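Local coordinates for putative creatinine amidohydrolase (Bacteroides fragilis, PDB 3LUB), which probably hydrolyses carbon-nitrogen bonds of linear amides, as a zinc-binding member of the creatininase superfamily, at residues Ile24-Glu32 and Leu114-Phe125. Residues are numbered along the deposited sequence; the frame is centred on the assembly and turned at random.
Sequences IILPWGATE and LLILSGHGGNNF. With ZN (zinc ion), chain B; EDO (1,2-ethanediol), chain C.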
loop_
_atom_site.group_PDB
_atom_site.type_symbol
_atom_site.label_atom_id
_atom_site.label_comp_id
_atom_site.label_asym_id
_atom_site.label_seq_id
_atom_site.Cartn_x
_atom_site.Cartn_y
_atom_site.Cartn_z
ATOM N N ILE F 24 3.541 -28.626 -3.600
ATOM C CA ILE F 24 3.144 -27.769 -4.741
ATOM C C ILE F 24 4.408 -27.131 -5.298
ATOM O O ILE F 24 5.287 -26.690 -4.564
ATOM C CB ILE F 24 2.127 -26.635 -4.326
ATOM C CG1 ILE F 24 0.958 -27.192 -3.461
ATOM C CG2 ILE F 24 1.654 -25.814 -5.537
ATOM C CD1 ILE F 24 0.260 -28.414 -3.997
ATOM N N ILE F 25 4.513 -27.080 -6.613
ATOM C CA ILE F 25 5.668 -26.463 -7.272
ATOM C C ILE F 25 5.157 -25.287 -8.057
ATOM O O ILE F 25 4.260 -25.442 -8.869
ATOM C CB ILE F 25 6.410 -27.408 -8.247
ATOM C CG1 ILE F 25 6.460 -28.866 -7.709
ATOM C CG2 ILE F 25 7.724 -26.859 -8.496
ATOM C CD1 ILE F 25 7.044 -29.002 -6.403
ATOM N N LEU F 26 5.698 -24.105 -7.786
ATOM C CA LEU F 26 5.350 -22.907 -8.516
ATOM C C LEU F 26 6.505 -22.490 -9.429
ATOM O O LEU F 26 7.507 -21.954 -8.951
ATOM C CB LEU F 26 4.984 -21.784 -7.536
ATOM C CG LEU F 26 4.507 -20.432 -8.079
ATOM C CD1 LEU F 26 3.212 -20.638 -8.864
ATOM C CD2 LEU F 26 4.333 -19.438 -6.913
ATOM N N PRO F 27 6.389 -22.757 -10.746
ATOM C CA PRO F 27 7.381 -22.212 -11.641
ATOM C C PRO F 27 7.177 -20.679 -11.786
ATOM O O PRO F 27 6.046 -20.193 -11.886
ATOM C CB PRO F 27 7.150 -22.973 -12.966
ATOM C CG PRO F 27 6.145 -24.049 -12.653
ATOM C CD PRO F 27 5.380 -23.542 -11.469
ATOM N N TRP F 28 8.274 -19.932 -11.722
ATOM C CA TRP F 28 8.196 -18.491 -11.785
ATOM C C TRP F 28 9.242 -18.009 -12.750
ATOM O O TRP F 28 10.480 -18.238 -12.567
ATOM C CB TRP F 28 8.385 -17.896 -10.393
ATOM C CG TRP F 28 7.893 -16.524 -10.266
ATOM C CD1 TRP F 28 8.154 -15.485 -11.109
ATOM C CD2 TRP F 28 7.038 -16.009 -9.245
ATOM N NE1 TRP F 28 7.540 -14.352 -10.665
ATOM C CE2 TRP F 28 6.854 -14.631 -9.519
ATOM C CE3 TRP F 28 6.444 -16.561 -8.104
ATOM C CZ2 TRP F 28 6.078 -13.796 -8.707
ATOM C CZ3 TRP F 28 5.685 -15.748 -7.307
ATOM C CH2 TRP F 28 5.497 -14.369 -7.612
ATOM N N GLY F 29 8.737 -17.373 -13.799
ATOM C CA GLY F 29 9.522 -16.945 -14.918
ATOM C C GLY F 29 9.607 -15.445 -15.129
ATOM O O GLY F 29 9.799 -14.682 -14.191
ATOM N N ALA F 30 9.531 -15.062 -16.387
ATOM C CA ALA F 30 9.675 -13.688 -16.847
ATOM C C ALA F 30 9.164 -13.658 -18.279
ATOM O O ALA F 30 9.121 -14.703 -18.938
ATOM C CB ALA F 30 11.168 -13.224 -16.798
ATOM N N THR F 31 8.789 -12.459 -18.734
ATOM C CA THR F 31 8.464 -12.150 -20.121
ATOM C C THR F 31 9.590 -11.193 -20.614
ATOM O O THR F 31 9.629 -9.991 -20.292
ATOM C CB THR F 31 7.036 -11.566 -20.205
ATOM O OG1 THR F 31 6.123 -12.459 -19.525
ATOM C CG2 THR F 31 6.564 -11.306 -21.672
ATOM N N GLU F 32 10.516 -11.750 -21.389
ATOM C CA GLU F 32 11.861 -11.205 -21.514
ATOM C C GLU F 32 12.517 -11.677 -22.797
ATOM O O GLU F 32 12.583 -12.868 -23.042
ATOM C CB GLU F 32 12.722 -11.672 -20.334
ATOM C CG GLU F 32 14.099 -11.029 -20.245
ATOM C CD GLU F 32 14.995 -11.664 -19.206
ATOM O OE1 GLU F 32 14.786 -12.867 -18.913
ATOM O OE2 GLU F 32 15.916 -10.981 -18.693
ATOM N N LEU F 114 5.464 -25.693 -0.354
ATOM C CA LEU F 114 5.557 -25.092 -1.675
ATOM C C LEU F 114 7.000 -24.883 -2.038
ATOM O O LEU F 114 7.778 -24.395 -1.225
ATOM C CB LEU F 114 4.810 -23.726 -1.682
ATOM C CG LEU F 114 4.883 -22.812 -2.905
ATOM C CD1 LEU F 114 4.156 -23.377 -4.146
ATOM C CD2 LEU F 114 4.340 -21.400 -2.567
ATOM N N LEU F 115 7.372 -25.245 -3.264
ATOM C CA LEU F 115 8.659 -24.862 -3.823
ATOM C C LEU F 115 8.425 -23.899 -4.957
ATOM O O LEU F 115 7.677 -24.213 -5.878
ATOM C CB LEU F 115 9.430 -26.064 -4.344
ATOM C CG LEU F 115 10.754 -25.702 -5.035
ATOM C CD1 LEU F 115 11.764 -25.297 -3.984
ATOM C CD2 LEU F 115 11.264 -26.784 -5.934
ATOM N N ILE F 116 9.085 -22.746 -4.892
ATOM C CA ILE F 116 9.156 -21.810 -6.009
ATOM C C ILE F 116 10.371 -22.173 -6.861
ATOM O O ILE F 116 11.488 -22.100 -6.381
ATOM C CB ILE F 116 9.272 -20.313 -5.556
ATOM C CG1 ILE F 116 8.114 -19.937 -4.603
ATOM C CG2 ILE F 116 9.275 -19.416 -6.777
ATOM C CD1 ILE F 116 8.343 -18.684 -3.751
ATOM N N LEU F 117 10.128 -22.629 -8.100
ATOM C CA LEU F 117 11.212 -22.973 -9.010
ATOM C C LEU F 117 11.349 -21.866 -10.061
ATOM O O LEU F 117 10.553 -21.773 -11.005
ATOM C CB LEU F 117 10.970 -24.344 -9.674
ATOM C CG LEU F 117 12.113 -24.922 -10.529
ATOM C CD1 LEU F 117 13.408 -25.092 -9.728
ATOM C CD2 LEU F 117 11.705 -26.242 -11.163
ATOM N N SER F 118 12.351 -21.017 -9.877
ATOM C CA SER F 118 12.512 -19.866 -10.729
ATOM C C SER F 118 13.332 -20.198 -11.977
ATOM O O SER F 118 14.290 -20.944 -11.944
ATOM C CB SER F 118 13.148 -18.678 -9.974
ATOM O OG SER F 118 13.155 -17.495 -10.790
ATOM N N GLY F 119 12.941 -19.569 -13.085
ATOM C CA GLY F 119 13.679 -19.620 -14.332
ATOM C C GLY F 119 14.420 -18.343 -14.607
ATOM O O GLY F 119 15.130 -18.269 -15.592
ATOM N N HIS F 120 14.280 -17.347 -13.740
ATOM C CA HIS F 120 14.859 -16.035 -13.980
ATOM C C HIS F 120 15.712 -15.571 -12.780
ATOM O O HIS F 120 15.229 -15.444 -11.678
ATOM C CB HIS F 120 13.730 -15.065 -14.326
ATOM C CG HIS F 120 14.156 -13.639 -14.474
ATOM N ND1 HIS F 120 15.124 -13.235 -15.365
ATOM C CD2 HIS F 120 13.730 -12.514 -13.845
ATOM C CE1 HIS F 120 15.282 -11.926 -15.273
ATOM N NE2 HIS F 120 14.458 -11.466 -14.347
ATOM N N GLY F 121 16.997 -15.346 -13.011
ATOM C CA GLY F 121 17.919 -14.955 -11.943
ATOM C C GLY F 121 17.669 -13.576 -11.331
ATOM O O GLY F 121 18.118 -13.305 -10.232
ATOM N N GLY F 122 16.927 -12.726 -12.044
ATOM C CA GLY F 122 16.449 -11.436 -11.555
ATOM C C GLY F 122 15.398 -11.529 -10.475
ATOM O O GLY F 122 15.225 -10.574 -9.739
ATOM N N ASN F 123 14.717 -12.676 -10.369
ATOM C CA ASN F 123 13.775 -12.913 -9.289
ATOM C C ASN F 123 14.485 -13.292 -7.977
ATOM O O ASN F 123 15.413 -14.095 -7.956
ATOM C CB ASN F 123 12.765 -14.013 -9.658
ATOM C CG ASN F 123 11.947 -13.691 -10.898
ATOM O OD1 ASN F 123 11.711 -12.507 -11.232
ATOM N ND2 ASN F 123 11.475 -14.748 -11.584
ATOM N N ASN F 124 14.026 -12.691 -6.890
ATOM C CA ASN F 124 14.564 -12.898 -5.544
ATOM C C ASN F 124 13.383 -13.031 -4.586
ATOM O O ASN F 124 12.553 -12.151 -4.526
ATOM C CB ASN F 124 15.454 -11.710 -5.156
ATOM C CG ASN F 124 16.754 -11.647 -5.974
ATOM O OD1 ASN F 124 17.588 -12.551 -5.884
ATOM N ND2 ASN F 124 16.933 -10.576 -6.766
ATOM N N PHE F 125 13.303 -14.158 -3.879
ATOM C CA PHE F 125 12.159 -14.512 -3.077
ATOM C C PHE F 125 12.421 -14.619 -1.586
ATOM O O PHE F 125 11.504 -14.949 -0.843
ATOM C CB PHE F 125 11.578 -15.864 -3.562
ATOM C CG PHE F 125 11.099 -15.827 -4.975
ATOM C CD1 PHE F 125 9.896 -15.206 -5.288
ATOM C CD2 PHE F 125 11.865 -16.363 -6.005
ATOM C CE1 PHE F 125 9.456 -15.114 -6.620
ATOM C CE2 PHE F 125 11.427 -16.267 -7.338
ATOM C CZ PHE F 125 10.213 -15.639 -7.627
HETATM ZN ZN ZN B . 15.736 -14.200 -17.366
HETATM C C1 EDO C . 2.827 -11.074 -18.860
HETATM O O1 EDO C . 3.427 -11.975 -19.800
HETATM C C2 EDO C . 1.316 -11.137 -19.036
HETATM O O2 EDO C . 0.932 -10.509 -20.276
HETATM O O HOH W 1 17.486 -15.741 -18.172
#
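The amide of N123 reaches across to the chain of G29, its ND2 lying 3.1 Å from G29 O, with that oxygen in the amide plane and the N-H nearly straight on it (169°). The same ND2 makes a weak bond to S118 OG. That hydroxyl in turn donates to H120 O, which also accepts N123 N from the opposite face of its carbonyl plane, closing the type I turn H120-N123. Asparagine suits this place because its OD1 can at the same time accept from A76 and Q95.

Leading into these loops, strands 24-28 and 114-118 run parallel in register as the central pair of a four-stranded parallel sheet. Their ladder includes L26 N to L115 O at 2.8 Å and ends with G119 N on W28 O at 2.8 Å. Aliphatic side chains fill both buried layers: I25, L115 and L117 meet helix 226-249, while L26 and I116, with W28, face helix 92-108. A chi1 of -161° carries the broad indole of W28 over F125, CZ lying 3.6 Å from W28 CD2 and the ring planes 58° apart; its NE1, buried here, donates to F74 O. I116 CG2 covers a face of F125.

Past the strand ends the loops meet at a zinc ion, bound by E32 OE1 at 2.2 Å and H120 ND1 at 2.3 Å, with D43 and a water completing the ligands. Carboxylate and imidazole are both apt zinc ligands, and each has a second polar atom to spare: Q81 holds E32 OE2, and H120 NE2 donates to A76 O. Held at both nitrogens, the imidazole is fixed in rotation. A30, small enough to sit over it, makes a CH-pi contact through CB, opposite G122 N.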